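Local coordinates for protein fructokinase (Xylella fastidiosa Temecula1, PDB 3LJS) that probably phosphorylates fructose at the expense of ATP, as a carbohydrate kinase of the PfkB family with the ribokinase-like fold, at residues F55-D66 and G81-L92; N179-L188 and D202-A210. One frame throughout, in Å; residues are numbered along the deposited sequence.

In the fold
Both contacts belong to the ribokinase-like fold, whose large part is built round a nine-stranded mixed sheet, and contact 1 closes before contact 2 opens along the chain. Their centres lie about 30 Å apart and their nearest atoms about 16 Å, without touching. Contact 1 pairs strand 53-60 with strand 82-85, the outermost strand of the large sheet within this chain, and continues toward strand 92-97 of the four-stranded sheet, on the subunit-contact side and away from the known ATP-binding residues. Contact 2 joins helices 181-189 and 198-207, which come before and after strand 193-197 along the chain. The side chain of its Leu188 is about 8 Å from that of Lys195, an ATP-binding residue, though no nucleotide is bound here.

Contact 1 of 2, residues F55-D66 and G81-L92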
loop_
_atom_site.group_PDB
_atom_site.type_symbol
_atom_site.label_atom_id
_atom_site.label_comp_id
_atom_site.label_asym_id
_atom_site.label_seq_id
_atom_site.Cartn_x
_atom_site.Cartn_y
_atom_site.Cartn_z
ATOM N N PHE B 55 7.066 -8.066 21.567
ATOM C CA PHE B 55 7.130 -7.012 20.563
ATOM C C PHE B 55 6.114 -5.968 20.989
ATOM O O PHE B 55 4.940 -6.286 21.199
ATOM C CB PHE B 55 6.762 -7.508 19.167
ATOM C CG PHE B 55 6.729 -6.405 18.138
ATOM C CD1 PHE B 55 7.907 -5.922 17.571
ATOM C CD2 PHE B 55 5.525 -5.804 17.788
ATOM C CE1 PHE B 55 7.887 -4.851 16.670
ATOM C CE2 PHE B 55 5.492 -4.731 16.889
ATOM C CZ PHE B 55 6.679 -4.255 16.331
ATOM N N VAL B 56 6.568 -4.727 21.122
ATOM C CA VAL B 56 5.700 -3.629 21.523
ATOM C C VAL B 56 5.575 -2.645 20.365
ATOM O O VAL B 56 6.567 -2.108 19.870
ATOM C CB VAL B 56 6.259 -2.908 22.771
ATOM C CG1 VAL B 56 5.419 -1.668 23.094
ATOM C CG2 VAL B 56 6.241 -3.870 23.960
ATOM N N GLY B 57 4.344 -2.432 19.924
ATOM C CA GLY B 57 4.101 -1.534 18.817
ATOM C C GLY B 57 2.649 -1.613 18.401
ATOM O O GLY B 57 1.863 -2.372 18.980
HETATM N N MSE B 58 2.294 -0.839 17.382
HETATM C CA MSE B 58 0.923 -0.807 16.912
HETATM C C MSE B 58 0.772 -1.451 15.544
HETATM O O MSE B 58 1.550 -1.179 14.632
HETATM C CB MSE B 58 0.438 0.646 16.870
HETATM C CG MSE B 58 -1.026 0.813 16.509
HETATM SE SE MSE B 58 -1.615 2.619 16.889
HETATM C CE MSE B 58 -2.408 2.292 18.628
ATOM N N LEU B 59 -0.228 -2.318 15.421
ATOM C CA LEU B 59 -0.533 -3.007 14.172
ATOM C C LEU B 59 -1.903 -2.529 13.694
ATOM O O LEU B 59 -2.774 -2.218 14.507
ATOM C CB LEU B 59 -0.591 -4.522 14.388
ATOM C CG LEU B 59 0.630 -5.214 14.993
ATOM C CD1 LEU B 59 0.417 -6.724 15.002
ATOM C CD2 LEU B 59 1.862 -4.859 14.193
ATOM N N GLY B 60 -2.098 -2.471 12.383
ATOM C CA GLY B 60 -3.382 -2.036 11.869
ATOM C C GLY B 60 -4.446 -3.094 12.098
ATOM O O GLY B 60 -4.130 -4.260 12.359
ATOM N N SER B 61 -5.711 -2.684 12.032
ATOM C CA SER B 61 -6.830 -3.608 12.192
ATOM C C SER B 61 -7.253 -3.992 10.785
ATOM O O SER B 61 -8.379 -3.726 10.361
ATOM C CB SER B 61 -8.003 -2.939 12.909
ATOM O OG SER B 61 -7.654 -2.606 14.239
ATOM N N ASP B 62 -6.319 -4.588 10.059
ATOM C CA ASP B 62 -6.554 -5.022 8.693
ATOM C C ASP B 62 -5.963 -6.411 8.520
ATOM O O ASP B 62 -5.377 -6.963 9.455
ATOM C CB ASP B 62 -5.919 -4.041 7.700
ATOM C CG ASP B 62 -4.482 -3.679 8.060
ATOM O OD1 ASP B 62 -3.657 -4.594 8.250
ATOM O OD2 ASP B 62 -4.175 -2.472 8.149
HETATM N N MSE B 63 -6.119 -6.968 7.324
HETATM C CA MSE B 63 -5.622 -8.305 7.017
HETATM C C MSE B 63 -4.129 -8.464 7.279
HETATM O O MSE B 63 -3.685 -9.503 7.765
HETATM C CB MSE B 63 -5.926 -8.656 5.552
HETATM C CG MSE B 63 -5.315 -7.693 4.532
HETATM SE SE MSE B 63 -5.685 -8.167 2.670
HETATM C CE MSE B 63 -7.452 -7.381 2.512
ATOM N N PHE B 64 -3.354 -7.437 6.956
ATOM C CA PHE B 64 -1.916 -7.501 7.159
ATOM C C PHE B 64 -1.552 -7.436 8.633
ATOM O O PHE B 64 -0.609 -8.092 9.078
ATOM C CB PHE B 64 -1.232 -6.386 6.376
ATOM C CG PHE B 64 -1.386 -6.527 4.892
ATOM C CD1 PHE B 64 -0.986 -7.696 4.253
ATOM C CD2 PHE B 64 -1.939 -5.503 4.133
ATOM C CE1 PHE B 64 -1.133 -7.848 2.875
ATOM C CE2 PHE B 64 -2.091 -5.641 2.754
ATOM C CZ PHE B 64 -1.686 -6.816 2.124
ATOM N N GLY B 65 -2.311 -6.650 9.388
ATOM C CA GLY B 65 -2.060 -6.541 10.812
ATOM C C GLY B 65 -2.332 -7.886 11.460
ATOM O O GLY B 65 -1.583 -8.326 12.334
ATOM N N ASP B 66 -3.407 -8.546 11.032
ATOM C CA ASP B 66 -3.755 -9.855 11.574
ATOM C C ASP B 66 -2.644 -10.845 11.246
ATOM O O ASP B 66 -2.308 -11.706 12.060
ATOM C CB ASP B 66 -5.074 -10.368 10.983
ATOM C CG ASP B 66 -6.264 -9.503 11.358
ATOM O OD1 ASP B 66 -6.211 -8.832 12.412
ATOM O OD2 ASP B 66 -7.262 -9.510 10.601
ATOM N N GLY B 81 1.842 -6.699 24.543
ATOM C CA GLY B 81 2.124 -5.284 24.372
ATOM C C GLY B 81 1.745 -4.694 23.027
ATOM O O GLY B 81 2.042 -3.533 22.751
ATOM N N ILE B 82 1.103 -5.487 22.182
ATOM C CA ILE B 82 0.691 -4.998 20.872
ATOM C C ILE B 82 -0.665 -4.313 20.976
ATOM O O ILE B 82 -1.560 -4.811 21.649
ATOM C CB ILE B 82 0.572 -6.154 19.843
ATOM C CG1 ILE B 82 1.953 -6.728 19.527
ATOM C CG2 ILE B 82 -0.080 -5.646 18.556
ATOM C CD1 ILE B 82 1.920 -7.931 18.594
ATOM N N VAL B 83 -0.805 -3.157 20.335
ATOM C CA VAL B 83 -2.082 -2.451 20.325
ATOM C C VAL B 83 -2.515 -2.346 18.870
ATOM O O VAL B 83 -1.689 -2.480 17.963
ATOM C CB VAL B 83 -1.991 -1.044 20.957
ATOM C CG1 VAL B 83 -1.784 -1.171 22.460
ATOM C CG2 VAL B 83 -0.870 -0.253 20.322
ATOM N N ARG B 84 -3.802 -2.112 18.640
ATOM C CA ARG B 84 -4.319 -2.044 17.275
ATOM C C ARG B 84 -4.999 -0.721 16.941
ATOM O O ARG B 84 -5.429 0.012 17.830
ATOM C CB ARG B 84 -5.326 -3.183 17.050
ATOM C CG ARG B 84 -4.849 -4.565 17.496
ATOM C CD ARG B 84 -3.655 -5.047 16.679
ATOM N NE ARG B 84 -4.022 -5.460 15.328
ATOM C CZ ARG B 84 -4.467 -6.671 15.006
ATOM N NH1 ARG B 84 -4.604 -7.604 15.937
ATOM N NH2 ARG B 84 -4.769 -6.953 13.746
ATOM N N THR B 85 -5.094 -0.426 15.649
ATOM C CA THR B 85 -5.753 0.789 15.195
ATOM C C THR B 85 -6.369 0.621 13.809
ATOM O O THR B 85 -5.845 -0.111 12.968
ATOM C CB THR B 85 -4.790 1.980 15.150
ATOM O OG1 THR B 85 -5.510 3.144 14.724
ATOM C CG2 THR B 85 -3.648 1.713 14.184
ATOM N N SER B 86 -7.489 1.304 13.587
ATOM C CA SER B 86 -8.190 1.267 12.308
ATOM C C SER B 86 -8.014 2.615 11.627
ATOM O O SER B 86 -8.533 2.840 10.536
ATOM C CB SER B 86 -9.684 1.004 12.525
ATOM O OG SER B 86 -9.900 -0.256 13.138
ATOM N N THR B 87 -7.279 3.508 12.282
ATOM C CA THR B 87 -7.039 4.854 11.769
ATOM C C THR B 87 -6.112 4.868 10.561
ATOM O O THR B 87 -6.209 5.744 9.702
ATOM C CB THR B 87 -6.446 5.755 12.873
ATOM O OG1 THR B 87 -7.391 5.876 13.943
ATOM C CG2 THR B 87 -6.128 7.143 12.332
ATOM N N ALA B 88 -5.207 3.899 10.501
ATOM C CA ALA B 88 -4.274 3.805 9.392
ATOM C C ALA B 88 -3.988 2.343 9.087
ATOM O O ALA B 88 -4.212 1.459 9.921
ATOM C CB ALA B 88 -2.977 4.545 9.722
ATOM N N LYS B 89 -3.496 2.097 7.881
ATOM C CA LYS B 89 -3.188 0.748 7.439
ATOM C C LYS B 89 -1.794 0.314 7.867
ATOM O O LYS B 89 -0.939 1.139 8.208
ATOM C CB LYS B 89 -3.271 0.670 5.913
ATOM C CG LYS B 89 -4.615 1.075 5.321
ATOM C CD LYS B 89 -5.680 0.051 5.643
ATOM C CE LYS B 89 -6.993 0.374 4.951
ATOM N NZ LYS B 89 -8.039 -0.620 5.322
ATOM N N THR B 90 -1.578 -0.995 7.842
ATOM C CA THR B 90 -0.283 -1.565 8.166
ATOM C C THR B 90 0.644 -1.106 7.045
ATOM O O THR B 90 0.288 -1.176 5.867
ATOM C CB THR B 90 -0.346 -3.101 8.159
ATOM O OG1 THR B 90 -1.288 -3.539 9.145
ATOM C CG2 THR B 90 1.021 -3.695 8.449
ATOM N N ALA B 91 1.824 -0.622 7.406
ATOM C CA ALA B 91 2.779 -0.157 6.412
ATOM C C ALA B 91 3.199 -1.282 5.474
ATOM O O ALA B 91 3.259 -2.455 5.867
ATOM C CB ALA B 91 4.010 0.423 7.102
ATOM N N LEU B 92 3.503 -0.912 4.234
ATOM C CA LEU B 92 3.941 -1.866 3.227
ATOM C C LEU B 92 5.273 -1.404 2.661
ATOM O O LEU B 92 5.488 -0.210 2.442
ATOM C CB LEU B 92 2.927 -1.965 2.078
ATOM C CG LEU B 92 1.485 -2.361 2.387
ATOM C CD1 LEU B 92 0.669 -2.299 1.089
ATOM C CD2 LEU B 92 1.435 -3.759 2.994
HETATM O O HOH W 1 -9.139 -1.113 15.894
HETATM O O HOH W 2 -5.754 -0.798 9.766
HETATM O O HOH W 3 -5.442 -10.193 14.943
#
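Asp62 OD1 is gripped twice: Thr90 OG1 donates to its syn lone pair at 2.7 Å, and Gly65 N meets it nearly end-on, an N-cap bond to helix 63-75. Thr90 N completes the hold at the other oxygen, Asp62 OD2 (3.0 Å), which probably fixes the rotation of the carboxylate. The torsion of Asp62 (chi1 48°), with CG lodged between backbone N and carbonyl carbon, lets one group serve both helix and loop. Gly60 O accepts two hydrogen bonds, from Arg84 NE and NH2; both nitrogens have the oxygen in the guanidinium plane, NH2 also lying in the carbonyl plane while NE stands above it. Arg84 NH2 further salt-bridges Asp66 OD1 at 2.7 Å, the carboxylate turned 77° from the guanidinium, and water 3 links Arg84 NH1 to the same oxygen. Between the strands, Leu59 N to Val83 O (2.9 Å) and Thr85 N to Leu59 O (3.1 Å) set a parallel ladder. On one face the selenium of Met58, a selenomethionine, lies 3.5 Å from Thr85 CG2. The two parallel strands and helix 63-75 between them form a beta-alpha-beta unit; the helix covers Leu59 and Ile82 through Phe69 and Phe72, while Phe64 meets Phe94 of the second subunit edge-to-face.

Contact 2 of 2, residues N179-L188 and D202-A210; sequences NPASRLWKGL and DYLANTLAA
Trp185 lies with one face of its indole against Leu204, at the meeting of two helices of the ribokinase-like fold. Leu204 CD2 makes a CH-pi contact 4.2 Å from the centroid of the five-membered ring, offset toward the rim, while Leu208 CD1 approaches Trp185 CZ2 obliquely at 3.6 Å. At the indole edge NE1 donates to Thr207 OG1 over 3.1 Å, the bond nearly straight (163°) and the oxygen almost in the ring plane. Deeper in, Leu188 CD1 and Leu204 CD1 meet tip to tip at 3.9 Å. Toward the start of helix 181-188, Leu184 CD1 touches Tyr203 CE2 at 3.8 Å, the two side chains crossing at about a right angle, and Tyr203 OH packs against Pro180 CG. The axes of the short helical segments pass 11.3 Å apart at -110°, a spacing bridged by these large side chains. Farther out, Asn179 OD1 caps Ala181 N, and a Schellman motif at Ala209 ends the other helix. Val215 and Gln218 of helix 212-220 also pack on Trp185, and Leu188 and Leu204 rest on Val194 and Leu196 of strand 193-197. The indole's acceptor is itself positioned: with chi1 at 74°, the Thr207 hydroxyl turns back along its own helix, and OG1 donates to Leu204 O at 2.7 Å.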
loop_
_atom_site.group_PDB
_atom_site.type_symbol
_atom_site.label_atom_id
_atom_site.label_comp_id
_atom_site.label_asym_id
_atom_site.label_seq_id
_atom_site.Cartn_x
_atom_site.Cartn_y
_atom_site.Cartn_z
ATOM N N ASN B 179 16.188 17.403 8.400
ATOM C CA ASN B 179 17.470 16.855 8.837
ATOM C C ASN B 179 17.255 15.925 10.030
ATOM O O ASN B 179 16.932 16.375 11.125
ATOM C CB ASN B 179 18.422 17.979 9.249
ATOM C CG ASN B 179 19.852 17.497 9.417
ATOM O OD1 ASN B 179 20.092 16.356 9.811
ATOM N ND2 ASN B 179 20.811 18.369 9.129
ATOM N N PRO B 180 17.436 14.613 9.826
ATOM C CA PRO B 180 17.259 13.614 10.886
ATOM C C PRO B 180 18.378 13.552 11.928
ATOM O O PRO B 180 18.222 12.920 12.977
ATOM C CB PRO B 180 17.129 12.310 10.105
ATOM C CG PRO B 180 18.004 12.549 8.917
ATOM C CD PRO B 180 17.652 13.964 8.519
ATOM N N ALA B 181 19.494 14.216 11.644
ATOM C CA ALA B 181 20.646 14.214 12.543
ATOM C C ALA B 181 20.295 14.394 14.018
ATOM O O ALA B 181 20.740 13.625 14.871
ATOM C CB ALA B 181 21.642 15.293 12.113
ATOM N N SER B 182 19.500 15.415 14.312
ATOM C CA SER B 182 19.098 15.719 15.679
ATOM C C SER B 182 18.493 14.536 16.442
ATOM O O SER B 182 18.907 14.230 17.563
ATOM C CB SER B 182 18.107 16.881 15.670
ATOM O OG SER B 182 17.755 17.236 16.991
ATOM N N ARG B 183 17.509 13.876 15.843
ATOM C CA ARG B 183 16.863 12.740 16.494
ATOM C C ARG B 183 17.796 11.546 16.622
ATOM O O ARG B 183 17.801 10.861 17.646
ATOM C CB ARG B 183 15.610 12.332 15.725
ATOM C CG ARG B 183 14.487 13.334 15.840
ATOM C CD ARG B 183 13.379 12.988 14.885
ATOM N NE ARG B 183 12.409 14.069 14.792
ATOM C CZ ARG B 183 11.521 14.186 13.815
ATOM N NH1 ARG B 183 11.479 13.282 12.845
ATOM N NH2 ARG B 183 10.683 15.217 13.804
ATOM N N LEU B 184 18.585 11.295 15.585
ATOM C CA LEU B 184 19.516 10.181 15.615
ATOM C C LEU B 184 20.495 10.348 16.774
ATOM O O LEU B 184 20.728 9.406 17.528
ATOM C CB LEU B 184 20.269 10.076 14.285
ATOM C CG LEU B 184 19.371 9.811 13.069
ATOM C CD1 LEU B 184 20.213 9.733 11.800
ATOM C CD2 LEU B 184 18.600 8.511 13.280
ATOM N N TRP B 185 21.064 11.543 16.926
ATOM C CA TRP B 185 22.007 11.780 18.021
ATOM C C TRP B 185 21.331 11.643 19.380
ATOM O O TRP B 185 21.937 11.152 20.328
ATOM C CB TRP B 185 22.653 13.169 17.914
ATOM C CG TRP B 185 23.824 13.227 16.973
ATOM C CD1 TRP B 185 23.906 13.934 15.805
ATOM C CD2 TRP B 185 25.076 12.544 17.118
ATOM N NE1 TRP B 185 25.132 13.733 15.214
ATOM C CE2 TRP B 185 25.869 12.886 15.998
ATOM C CE3 TRP B 185 25.604 11.679 18.084
ATOM C CZ2 TRP B 185 27.165 12.391 15.818
ATOM C CZ3 TRP B 185 26.895 11.184 17.905
ATOM C CH2 TRP B 185 27.660 11.544 16.778
ATOM N N LYS B 186 20.079 12.080 19.483
ATOM C CA LYS B 186 19.372 11.973 20.750
ATOM C C LYS B 186 19.159 10.508 21.113
ATOM O O LYS B 186 19.361 10.105 22.262
ATOM C CB LYS B 186 18.022 12.687 20.689
ATOM C CG LYS B 186 17.273 12.626 22.009
ATOM C CD LYS B 186 16.165 13.657 22.081
ATOM C CE LYS B 186 15.502 13.652 23.453
ATOM N NZ LYS B 186 14.467 14.721 23.566
ATOM N N GLY B 187 18.745 9.711 20.134
ATOM C CA GLY B 187 18.537 8.298 20.391
ATOM C C GLY B 187 19.848 7.667 20.824
ATOM O O GLY B 187 19.895 6.881 21.779
ATOM N N LEU B 188 20.919 8.031 20.125
ATOM C CA LEU B 188 22.252 7.517 20.417
ATOM C C LEU B 188 22.726 7.855 21.826
ATOM O O LEU B 188 23.438 7.067 22.449
ATOM C CB LEU B 188 23.257 8.061 19.395
ATOM C CG LEU B 188 23.138 7.464 17.989
ATOM C CD1 LEU B 188 23.954 8.286 16.989
ATOM C CD2 LEU B 188 23.625 6.019 18.027
ATOM N N ASP B 202 29.996 7.203 8.911
ATOM C CA ASP B 202 30.496 8.271 8.051
ATOM C C ASP B 202 29.498 9.422 8.043
ATOM O O ASP B 202 29.880 10.589 8.140
ATOM C CB ASP B 202 30.713 7.758 6.624
ATOM C CG ASP B 202 31.815 6.719 6.541
ATOM O OD1 ASP B 202 32.853 6.906 7.214
ATOM O OD2 ASP B 202 31.652 5.723 5.799
ATOM N N TYR B 203 28.219 9.083 7.930
ATOM C CA TYR B 203 27.154 10.080 7.929
ATOM C C TYR B 203 27.242 10.920 9.197
ATOM O O TYR B 203 27.233 12.150 9.146
ATOM C CB TYR B 203 25.787 9.389 7.873
ATOM C CG TYR B 203 24.625 10.307 8.189
ATOM C CD1 TYR B 203 24.107 11.174 7.225
ATOM C CD2 TYR B 203 24.066 10.335 9.466
ATOM C CE1 TYR B 203 23.062 12.046 7.530
ATOM C CE2 TYR B 203 23.025 11.203 9.781
ATOM C CZ TYR B 203 22.529 12.055 8.811
ATOM O OH TYR B 203 21.510 12.921 9.130
ATOM N N LEU B 204 27.328 10.244 10.340
ATOM C CA LEU B 204 27.409 10.927 11.624
ATOM C C LEU B 204 28.659 11.793 11.736
ATOM O O LEU B 204 28.618 12.887 12.304
ATOM C CB LEU B 204 27.369 9.899 12.763
ATOM C CG LEU B 204 26.031 9.162 12.886
ATOM C CD1 LEU B 204 26.159 7.971 13.818
ATOM C CD2 LEU B 204 24.971 10.139 13.386
ATOM N N ALA B 205 29.769 11.304 11.193
ATOM C CA ALA B 205 31.018 12.055 11.235
ATOM C C ALA B 205 30.839 13.346 10.444
ATOM O O ALA B 205 31.301 14.412 10.855
ATOM C CB ALA B 205 32.151 11.225 10.644
ATOM N N ASN B 206 30.155 13.243 9.309
ATOM C CA ASN B 206 29.913 14.402 8.466
ATOM C C ASN B 206 29.073 15.447 9.191
ATOM O O ASN B 206 29.337 16.642 9.077
ATOM C CB ASN B 206 29.219 13.984 7.163
ATOM C CG ASN B 206 30.104 13.118 6.280
ATOM O OD1 ASN B 206 31.262 13.455 6.023
ATOM N ND2 ASN B 206 29.558 12.001 5.802
ATOM N N THR B 207 28.071 15.006 9.947
ATOM C CA THR B 207 27.223 15.946 10.669
ATOM C C THR B 207 28.027 16.681 11.732
ATOM O O THR B 207 27.584 17.695 12.268
ATOM C CB THR B 207 26.040 15.248 11.372
ATOM O OG1 THR B 207 26.518 14.545 12.527
ATOM C CG2 THR B 207 25.352 14.278 10.426
ATOM N N LEU B 208 29.208 16.160 12.042
ATOM C CA LEU B 208 30.071 16.777 13.041
ATOM C C LEU B 208 31.240 17.481 12.364
ATOM O O LEU B 208 32.045 18.136 13.026
ATOM C CB LEU B 208 30.625 15.720 14.001
ATOM C CG LEU B 208 29.669 14.927 14.897
ATOM C CD1 LEU B 208 30.471 13.917 15.708
ATOM C CD2 LEU B 208 28.912 15.870 15.821
ATOM N N ALA B 209 31.330 17.342 11.044
ATOM C CA ALA B 209 32.423 17.948 10.294
ATOM C C ALA B 209 33.719 17.431 10.905
ATOM O O ALA B 209 34.680 18.180 11.089
ATOM C CB ALA B 209 32.359 19.474 10.394
ATOM N N ALA B 210 33.728 16.143 11.230
ATOM C CA ALA B 210 34.894 15.509 11.830
ATOM C C ALA B 210 35.070 14.091 11.301
ATOM O O ALA B 210 34.665 13.787 10.183
ATOM C CB ALA B 210 34.750 15.492 13.349
#